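Local atomic coordinates of tail spike protein gp49 (Pseudomonas phage LKA1, PDB entry 4RU4), a protein that forms the trimeric tailspike of the phage and probably acts as a lyase that cleaves the O-specific polysaccharide on the surface of its Pseudomonas host. Residues H327-E341 with I345-R359. Sequence-based numbering, arbitrary orientation. Where two conformers were deposited one is given.
Sequences HCADFHGNAEDCSYE and IYGGATWQGKDISYR
Tyr340 and Tyr358 are neighbours on adjacent rungs of the right-handed parallel beta-helix of the pectin lyase-like fold. Their ring planes are within 3° of parallel, but the offset is large and overlap is slight. Both set CG opposite the carbonyl carbon (chi1 -72° and -70°), and this shared turn keeps the rings parallel. Tyr340 CD1 meets Tyr358 CE2 at 3.3 Å. Both side chains point into the helix interior, where Phe331 CE2 touches Ile356 CG2 at 3.5 Å. The strands 338-341 and 356-359 run parallel, joined by backbone bonds such as Arg359 N to Tyr340 O at 3.0 Å.

On the other side of these strands, Arg359 NH1 donates to Glu341 OE2 at 2.6 Å in a salt bridge. Ser339 OG donates to the same OE2 from the opposite face of the carboxylate. Arg314 pairs with Glu341 OE1, and Arg359 packs on His360 of the second subunit.

Each tyrosine hydroxyl donates to a carbonyl of its own coil: Tyr340 OH to Asp330 O, and Tyr358 OH to Thr350 O. Asp330 also holds two imidazoles. His332 ND1 donates to Asp330 OD2. His327 NE2 donates almost straight to the anti lone pair of Asp330 OD1 at 2.7 Å, in its ring plane, while Thr350 CB sits over the centre of the His327 ring, 3.7 Å from its centroid.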
ATOM      1  N   HIS B 327      18.965   8.973  10.857  1.00  5.83           N
ATOM      2  CA  HIS B 327      17.949   8.207  10.177  1.00  5.68           C
ATOM      3  C   HIS B 327      18.296   8.057   8.709  1.00  9.85           C
ATOM      4  O   HIS B 327      18.855   8.980   8.078  1.00  8.74           O
ATOM      5  CB  HIS B 327      16.598   8.925  10.315  1.00  5.64           C
ATOM      6  CG  HIS B 327      16.641  10.359   9.882  1.00 11.22           C
ATOM      7  ND1 HIS B 327      16.953  11.390  10.743  1.00 13.44           N
ATOM      8  CD2 HIS B 327      16.426  10.930   8.674  1.00  8.88           C
ATOM      9  CE1 HIS B 327      16.921  12.537  10.086  1.00 11.76           C
ATOM     10  NE2 HIS B 327      16.590  12.286   8.829  1.00 10.87           N
ATOM     11  N   CYS B 328      17.941   6.898   8.167  1.00  8.39           N
ATOM     12  CA  CYS B 328      18.199   6.575   6.765  1.00  6.64           C
ATOM     13  C   CYS B 328      17.191   7.254   5.816  1.00  8.19           C
ATOM     14  O   CYS B 328      17.577   7.796   4.779  1.00  8.75           O
ATOM     15  CB  CYS B 328      18.142   5.063   6.575  1.00  5.42           C
ATOM     16  SG  CYS B 328      18.288   4.532   4.828  1.00  8.72           S
ATOM     17  N   ALA B 329      15.908   7.198   6.162  1.00  5.39           N
ATOM     18  CA  ALA B 329      14.866   7.829   5.333  1.00  6.40           C
ATOM     19  C   ALA B 329      14.587   9.217   5.865  1.00  8.56           C
ATOM     20  O   ALA B 329      14.180   9.350   7.010  1.00  8.99           O
ATOM     21  CB  ALA B 329      13.601   7.007   5.341  1.00  6.09           C
ATOM     22  N   ASP B 330      14.813  10.248   5.046  1.00  5.51           N
ATOM     23  CA  ASP B 330      14.754  11.622   5.568  1.00  8.90           C
ATOM     24  C   ASP B 330      13.646  12.483   4.934  1.00  9.91           C
ATOM     25  O   ASP B 330      13.311  12.324   3.763  1.00  8.57           O
ATOM     26  CB  ASP B 330      16.132  12.314   5.406  1.00  5.77           C
ATOM     27  CG  ASP B 330      16.078  13.785   5.744  1.00  9.54           C
ATOM     28  OD1 ASP B 330      16.253  14.127   6.947  1.00 12.22           O
ATOM     29  OD2 ASP B 330      15.813  14.607   4.823  1.00  7.80           O
ATOM     30  N   PHE B 331      13.041  13.344   5.748  1.00  5.67           N
ATOM     31  CA  PHE B 331      12.402  14.573   5.297  1.00  5.73           C
ATOM     32  C   PHE B 331      12.959  15.666   6.208  1.00  9.54           C
ATOM     33  O   PHE B 331      13.064  15.452   7.420  1.00  8.43           O
ATOM     34  CB  PHE B 331      10.889  14.546   5.544  1.00  9.67           C
ATOM     35  CG  PHE B 331      10.133  13.549   4.716  1.00 11.64           C
ATOM     36  CD1 PHE B 331      10.018  13.713   3.339  1.00 10.64           C
ATOM     37  CD2 PHE B 331       9.468  12.483   5.324  1.00  9.54           C
ATOM     38  CE1 PHE B 331       9.310  12.810   2.573  1.00 11.71           C
ATOM     39  CE2 PHE B 331       8.751  11.577   4.550  1.00 12.70           C
ATOM     40  CZ  PHE B 331       8.658  11.757   3.168  1.00 10.56           C
ATOM     41  N   HIS B 332      13.286  16.839   5.667  1.00  7.61           N
ATOM     42  CA  HIS B 332      13.575  18.004   6.528  1.00  7.40           C
ATOM     43  C   HIS B 332      12.295  18.767   6.929  1.00  8.36           C
ATOM     44  O   HIS B 332      11.194  18.499   6.416  1.00  7.02           O
ATOM     45  CB  HIS B 332      14.565  18.965   5.839  1.00  6.50           C
ATOM     46  CG  HIS B 332      15.990  18.543   5.962  1.00 10.07           C
ATOM     47  ND1 HIS B 332      16.408  17.259   5.674  1.00  9.69           N
ATOM     48  CD2 HIS B 332      17.097  19.229   6.336  1.00 12.79           C
ATOM     49  CE1 HIS B 332      17.712  17.171   5.879  1.00 13.26           C
ATOM     50  NE2 HIS B 332      18.156  18.353   6.266  1.00 14.97           N
ATOM     51  N   GLY B 333      12.425  19.699   7.871  1.00  7.21           N
ATOM     52  CA  GLY B 333      11.252  20.400   8.383  1.00  6.32           C
ATOM     53  C   GLY B 333      10.502  21.310   7.432  1.00  8.26           C
ATOM     54  O   GLY B 333       9.507  21.934   7.830  1.00  7.64           O
ATOM     55  N   ASN B 334      10.970  21.445   6.189  1.00  7.06           N
ATOM     56  CA  ASN B 334      10.147  22.167   5.224  1.00  6.39           C
ATOM     57  C   ASN B 334       9.328  21.258   4.303  1.00  6.52           C
ATOM     58  O   ASN B 334       9.017  21.638   3.175  1.00 11.87           O
ATOM     59  CB  ASN B 334      10.992  23.155   4.394  1.00  6.53           C
ATOM     60  CG  ASN B 334      11.926  22.441   3.417  1.00  7.18           C
ATOM     61  OD1 ASN B 334      12.383  21.337   3.684  1.00  6.38           O
ATOM     62  ND2 ASN B 334      12.205  23.078   2.277  1.00  7.35           N
ATOM     63  N   ALA B 335       8.997  20.050   4.773  1.00  6.71           N
ATOM     64  CA  ALA B 335       8.209  19.105   3.994  1.00  5.93           C
ATOM     65  C   ALA B 335       6.759  19.219   4.434  1.00  9.14           C
ATOM     66  O   ALA B 335       6.494  19.380   5.616  1.00  8.54           O
ATOM     67  CB  ALA B 335       8.713  17.653   4.209  1.00  6.15           C
ATOM     68  N   GLU B 336       5.820  19.145   3.494  1.00  7.52           N
ATOM     69  CA  GLU B 336       4.397  19.022   3.845  1.00  7.79           C
ATOM     70  C   GLU B 336       3.710  18.042   2.917  1.00  8.82           C
ATOM     71  O   GLU B 336       3.873  18.158   1.700  1.00  6.14           O
ATOM     72  CB  GLU B 336       3.683  20.371   3.780  1.00  8.31           C
ATOM     73  CG  GLU B 336       2.163  20.257   3.820  1.00 10.91           C
ATOM     74  CD  GLU B 336       1.439  21.593   3.979  1.00  9.21           C
ATOM     75  OE1 GLU B 336       1.998  22.650   3.640  1.00 11.57           O
ATOM     76  OE2 GLU B 336       0.285  21.578   4.447  1.00 12.61           O
ATOM     77  N   ASP B 337       2.948  17.086   3.463  1.00  5.52           N
ATOM     78  CA  ASP B 337       2.134  16.225   2.609  1.00  6.38           C
ATOM     79  C   ASP B 337       3.065  15.378   1.749  1.00  5.72           C
ATOM     80  O   ASP B 337       2.961  15.348   0.528  1.00  6.58           O
ATOM     81  CB  ASP B 337       1.172  17.046   1.717  1.00  7.39           C
ATOM     82  CG  ASP B 337       0.149  16.175   0.989  1.00  9.77           C
ATOM     83  OD1 ASP B 337      -0.121  15.041   1.448  1.00  9.05           O
ATOM     84  OD2 ASP B 337      -0.393  16.622  -0.047  1.00 11.91           O
ATOM     85  N   CYS B 338       4.011  14.711   2.392  1.00  6.86           N
ATOM     86  CA  CYS B 338       4.902  13.804   1.672  1.00  5.25           C
ATOM     87  C   CYS B 338       4.877  12.452   2.373  1.00  5.15           C
ATOM     88  O   CYS B 338       4.457  12.359   3.525  1.00  5.85           O
ATOM     89  CB  CYS B 338       6.326  14.338   1.706  1.00  6.73           C
ATOM     90  SG  CYS B 338       6.611  15.838   0.756  1.00  7.67           S
ATOM     91  N   SER B 339       5.374  11.398   1.709  1.00  7.69           N
ATOM     92  CA  SER B 339       5.340  10.071   2.326  1.00  5.63           C
ATOM     93  C   SER B 339       6.363   9.110   1.750  1.00  5.77           C
ATOM     94  O   SER B 339       6.866   9.312   0.626  1.00  4.97           O
ATOM     95  CB  SER B 339       3.935   9.429   2.199  1.00  5.64           C
ATOM     96  OG  SER B 339       3.492   9.358   0.837  1.00  5.22           O
ATOM     97  N   TYR B 340       6.684   8.086   2.553  1.00  6.16           N
ATOM     98  CA  TYR B 340       7.328   6.846   2.075  1.00  7.78           C
ATOM     99  C   TYR B 340       6.246   5.756   2.123  1.00  8.36           C
ATOM    100  O   TYR B 340       5.508   5.646   3.102  1.00  9.15           O
ATOM    101  CB  TYR B 340       8.524   6.432   2.963  1.00  4.88           C
ATOM    102  CG  TYR B 340       9.760   7.314   2.829  1.00  8.53           C
ATOM    103  CD1 TYR B 340       9.837   8.536   3.463  1.00  7.74           C
ATOM    104  CD2 TYR B 340      10.858   6.904   2.067  1.00  7.87           C
ATOM    105  CE1 TYR B 340      10.974   9.363   3.325  1.00  7.80           C
ATOM    106  CE2 TYR B 340      11.996   7.720   1.939  1.00  6.13           C
ATOM    107  CZ  TYR B 340      12.037   8.936   2.572  1.00  8.13           C
ATOM    108  OH  TYR B 340      13.130   9.756   2.440  1.00 12.55           O
ATOM    109  N   GLU B 341       6.156   4.939   1.078  1.00  4.68           N
ATOM    110  CA  GLU B 341       5.138   3.900   0.996  1.00  4.83           C
ATOM    111  C   GLU B 341       5.776   2.653   0.380  1.00  6.64           C
ATOM    112  O   GLU B 341       6.523   2.763  -0.597  1.00  6.47           O
ATOM    113  CB  GLU B 341       3.989   4.384   0.093  1.00  8.95           C
ATOM    114  CG  GLU B 341       3.338   5.650   0.691  1.00 13.25           C
ATOM    115  CD  GLU B 341       2.351   6.376  -0.211  1.00 22.32           C
ATOM    116  OE1 GLU B 341       2.147   5.946  -1.366  1.00 21.87           O
ATOM    117  OE2 GLU B 341       1.803   7.416   0.253  1.00 26.92           O
ATOM    118  N   ILE B 345      13.260   0.082   4.800  1.00  4.83           N
ATOM    119  CA  ILE B 345      14.163   1.121   5.298  1.00  7.57           C
ATOM    120  C   ILE B 345      15.059   0.562   6.397  1.00  9.30           C
ATOM    121  O   ILE B 345      14.608   0.328   7.522  1.00  7.73           O
ATOM    122  CB  ILE B 345      13.365   2.355   5.835  1.00  4.98           C
ATOM    123  CG1 ILE B 345      12.413   2.883   4.743  1.00  4.93           C
ATOM    124  CG2 ILE B 345      14.327   3.479   6.356  1.00  5.07           C
ATOM    125  CD1 ILE B 345      11.432   3.977   5.215  1.00  4.92           C
ATOM    126  N   TYR B 346      16.324   0.298   6.061  1.00  5.45           N
ATOM    127  CA  TYR B 346      17.275  -0.127   7.074  1.00  5.10           C
ATOM    128  C   TYR B 346      17.914   1.106   7.666  1.00 10.28           C
ATOM    129  O   TYR B 346      18.526   1.874   6.929  1.00  8.62           O
ATOM    130  CB  TYR B 346      18.387  -0.962   6.438  1.00  5.14           C
ATOM    131  CG  TYR B 346      17.885  -2.280   5.881  1.00  5.05           C
ATOM    132  CD1 TYR B 346      17.690  -3.363   6.709  1.00  5.01           C
ATOM    133  CD2 TYR B 346      17.618  -2.432   4.511  1.00  5.00           C
ATOM    134  CE1 TYR B 346      17.259  -4.612   6.193  1.00  7.90           C
ATOM    135  CE2 TYR B 346      17.201  -3.647   3.983  1.00  6.92           C
ATOM    136  CZ  TYR B 346      17.013  -4.738   4.831  1.00  9.50           C
ATOM    137  OH  TYR B 346      16.589  -5.949   4.313  1.00  8.67           O
ATOM    138  N   GLY B 347      17.791   1.297   8.983  1.00  7.04           N
ATOM    139  CA  GLY B 347      18.534   2.375   9.632  1.00  5.35           C
ATOM    140  C   GLY B 347      17.654   3.562  10.003  1.00  8.45           C
ATOM    141  O   GLY B 347      18.157   4.661  10.224  1.00  5.47           O
ATOM    142  N   GLY B 348      16.341   3.350  10.076  1.00  7.31           N
ATOM    143  CA  GLY B 348      15.483   4.348  10.695  1.00  6.05           C
ATOM    144  C   GLY B 348      14.880   5.394   9.778  1.00  5.46           C
ATOM    145  O   GLY B 348      15.308   5.583   8.628  1.00  5.29           O
ATOM    146  N   ALA B 349      13.880   6.098  10.301  1.00  5.27           N
ATOM    147  CA  ALA B 349      13.153   7.075   9.507  1.00  5.27           C
ATOM    148  C   ALA B 349      12.762   8.286  10.377  1.00  9.45           C
ATOM    149  O   ALA B 349      12.984   8.288  11.595  1.00  7.16           O
ATOM    150  CB  ALA B 349      11.916   6.422   8.877  1.00  5.15           C
ATOM    151  N   THR B 350      12.180   9.317   9.765  1.00  7.45           N
ATOM    152  CA  THR B 350      11.931  10.532  10.532  1.00  6.64           C
ATOM    153  C   THR B 350      10.610  11.225  10.191  1.00  7.76           C
ATOM    154  O   THR B 350      10.144  11.189   9.053  1.00  8.28           O
ATOM    155  CB  THR B 350      13.091  11.579  10.348  1.00  5.62           C
ATOM    156  OG1 THR B 350      12.905  12.685  11.250  1.00  6.45           O
ATOM    157  CG2 THR B 350      13.062  12.133   8.944  1.00  5.63           C
ATOM    158  N   TRP B 351      10.027  11.858  11.204  1.00  7.01           N
ATOM    159  CA  TRP B 351       8.887  12.746  11.040  1.00  8.75           C
ATOM    160  C   TRP B 351       9.415  14.166  11.242  1.00  9.05           C
ATOM    161  O   TRP B 351       9.926  14.470  12.316  1.00  5.75           O
ATOM    162  CB  TRP B 351       7.906  12.479  12.176  1.00  9.86           C
ATOM    163  CG  TRP B 351       6.920  11.364  12.014  1.00  6.36           C
ATOM    164  CD1 TRP B 351       6.369  10.868  10.849  1.00  8.13           C
ATOM    165  CD2 TRP B 351       6.337  10.620  13.085  1.00  5.28           C
ATOM    166  NE1 TRP B 351       5.455   9.868  11.153  1.00  5.89           N
ATOM    167  CE2 TRP B 351       5.399   9.722  12.518  1.00  6.32           C
ATOM    168  CE3 TRP B 351       6.485  10.664  14.477  1.00  7.26           C
ATOM    169  CZ2 TRP B 351       4.635   8.860  13.287  1.00  7.68           C
ATOM    170  CZ3 TRP B 351       5.712   9.808  15.250  1.00  9.65           C
ATOM    171  CH2 TRP B 351       4.804   8.915  14.651  1.00  8.76           C
ATOM    172  N   GLN B 352       9.266  15.029  10.241  1.00  5.72           N
ATOM    173  CA  GLN B 352       9.635  16.431  10.339  1.00  7.60           C
ATOM    174  C   GLN B 352       8.645  17.212   9.462  1.00  9.85           C
ATOM    175  O   GLN B 352       8.076  16.659   8.520  1.00  6.41           O
ATOM    176  CB  GLN B 352      11.067  16.646   9.801  1.00  6.41           C
ATOM    177  CG  GLN B 352      12.101  15.745  10.436  1.00  6.66           C
ATOM    178  CD  GLN B 352      13.536  16.159  10.163  1.00  8.92           C
ATOM    179  OE1 GLN B 352      13.819  17.325   9.901  1.00  8.17           O
ATOM    180  NE2 GLN B 352      14.467  15.186  10.260  1.00  7.89           N
ATOM    181  N   GLY B 353       8.469  18.502   9.726  1.00 10.02           N
ATOM    182  CA  GLY B 353       7.638  19.323   8.854  1.00  6.04           C
ATOM    183  C   GLY B 353       6.168  19.229   9.212  1.00  6.19           C
ATOM    184  O   GLY B 353       5.795  19.530  10.332  1.00  6.78           O
ATOM    185  N   LYS B 354       5.332  18.797   8.275  1.00  8.13           N
ATOM    186  CA  LYS B 354       3.872  18.793   8.487  1.00  6.25           C
ATOM    187  C   LYS B 354       3.212  17.764   7.604  1.00  6.58           C
ATOM    188  O   LYS B 354       3.520  17.702   6.424  1.00  8.52           O
ATOM    189  CB  LYS B 354       3.282  20.174   8.150  1.00  7.99           C
ATOM    190  CG  LYS B 354       1.711  20.221   8.148  1.00  6.89           C
ATOM    191  CD  LYS B 354       1.175  21.673   8.018  1.00 11.85           C
ATOM    192  CE  LYS B 354      -0.340  21.732   7.789  1.00 11.64           C
ATOM    193  NZ  LYS B 354      -0.773  23.178   7.600  1.00 14.66           N
ATOM    194  N   ASP B 355       2.286  16.977   8.161  1.00  7.21           N
ATOM    195  CA  ASP B 355       1.510  16.006   7.377  1.00  6.47           C
ATOM    196  C   ASP B 355       2.411  15.011   6.639  1.00  8.24           C
ATOM    197  O   ASP B 355       2.487  15.004   5.401  1.00  8.17           O
ATOM    198  CB  ASP B 355       0.542  16.716   6.405  1.00  5.49           C
ATOM    199  CG  ASP B 355      -0.529  17.520   7.140  1.00 12.15           C
ATOM    200  OD1 ASP B 355      -0.706  17.308   8.362  1.00  9.65           O
ATOM    201  OD2 ASP B 355      -1.182  18.375   6.502  1.00 12.68           O
ATOM    202  N   ILE B 356       3.087  14.168   7.411  1.00  6.32           N
ATOM    203  CA  ILE B 356       4.022  13.180   6.870  1.00  7.55           C
ATOM    204  C   ILE B 356       3.572  11.757   7.241  1.00  6.75           C
ATOM    205  O   ILE B 356       3.151  11.516   8.367  1.00  7.93           O
ATOM    206  CB  ILE B 356       5.395  13.401   7.487  1.00 10.52           C
ATOM    207  CG1 ILE B 356       5.904  14.822   7.188  1.00 10.56           C
ATOM    208  CG2 ILE B 356       6.378  12.288   7.057  1.00  5.28           C
ATOM    209  CD1 ILE B 356       5.955  15.220   5.726  1.00  7.80           C
ATOM    210  N   SER B 357       3.658  10.805   6.303  0.74  5.62           N
ATOM    211  CA  SER B 357       3.207   9.445   6.606  0.74  4.96           C
ATOM    212  C   SER B 357       4.233   8.428   6.119  0.74  6.85           C
ATOM    213  O   SER B 357       4.926   8.675   5.112  0.74  5.57           O
ATOM    214  CB  SER B 357       1.848   9.160   5.953  0.74  7.43           C
ATOM    215  OG  SER B 357       0.960  10.264   6.108  0.74  4.95           O
ATOM    216  N   TYR B 358       4.324   7.312   6.845  1.00  4.85           N
ATOM    217  CA  TYR B 358       4.982   6.090   6.381  1.00  5.06           C
ATOM    218  C   TYR B 358       3.888   5.037   6.291  1.00  7.82           C
ATOM    219  O   TYR B 358       3.153   4.836   7.264  1.00  9.94           O
ATOM    220  CB  TYR B 358       6.075   5.651   7.377  1.00  5.99           C
ATOM    221  CG  TYR B 358       7.237   6.595   7.348  1.00  7.22           C
ATOM    222  CD1 TYR B 358       7.193   7.790   8.050  1.00  5.00           C
ATOM    223  CD2 TYR B 358       8.362   6.324   6.561  1.00  7.18           C
ATOM    224  CE1 TYR B 358       8.267   8.704   7.998  1.00  9.76           C
ATOM    225  CE2 TYR B 358       9.419   7.226   6.483  1.00  7.02           C
ATOM    226  CZ  TYR B 358       9.367   8.413   7.215  1.00  6.48           C
ATOM    227  OH  TYR B 358      10.399   9.330   7.142  1.00  6.42           O
ATOM    228  N   ARG B 359       3.756   4.376   5.140  1.00  5.81           N
ATOM    229  CA  ARG B 359       2.663   3.425   4.927  1.00  7.63           C
ATOM    230  C   ARG B 359       3.197   2.101   4.415  1.00  7.95           C
ATOM    231  O   ARG B 359       3.851   2.067   3.365  1.00  6.37           O
ATOM    232  CB  ARG B 359       1.674   3.947   3.891  1.00  7.46           C
ATOM    233  CG  ARG B 359       1.136   5.349   4.188  1.00  8.24           C
ATOM    234  CD  ARG B 359       0.223   5.818   3.051  1.00 12.42           C
ATOM    235  NE  ARG B 359      -0.638   6.922   3.473  1.00 16.39           N
ATOM    236  CZ  ARG B 359      -0.537   8.184   3.061  1.00 22.69           C
ATOM    237  NH1 ARG B 359       0.385   8.543   2.169  1.00 24.17           N
ATOM    238  NH2 ARG B 359      -1.384   9.098   3.529  1.00 24.07           N
TER
HETATM  239  O   HOH W   1      17.154  15.962   8.783  1.00 17.69           O
HETATM  240  O   HOH W   2      -0.958  18.989   3.948  1.00 14.57           O
HETATM  241  O   HOH W   3       0.563  24.786   4.846  1.00 27.93           O
HETATM  242  O   HOH W   4      -0.506  11.830   2.381  1.00 16.66           O
HETATM  243  O   HOH W   5       1.484  12.310   4.431  1.00 19.06           O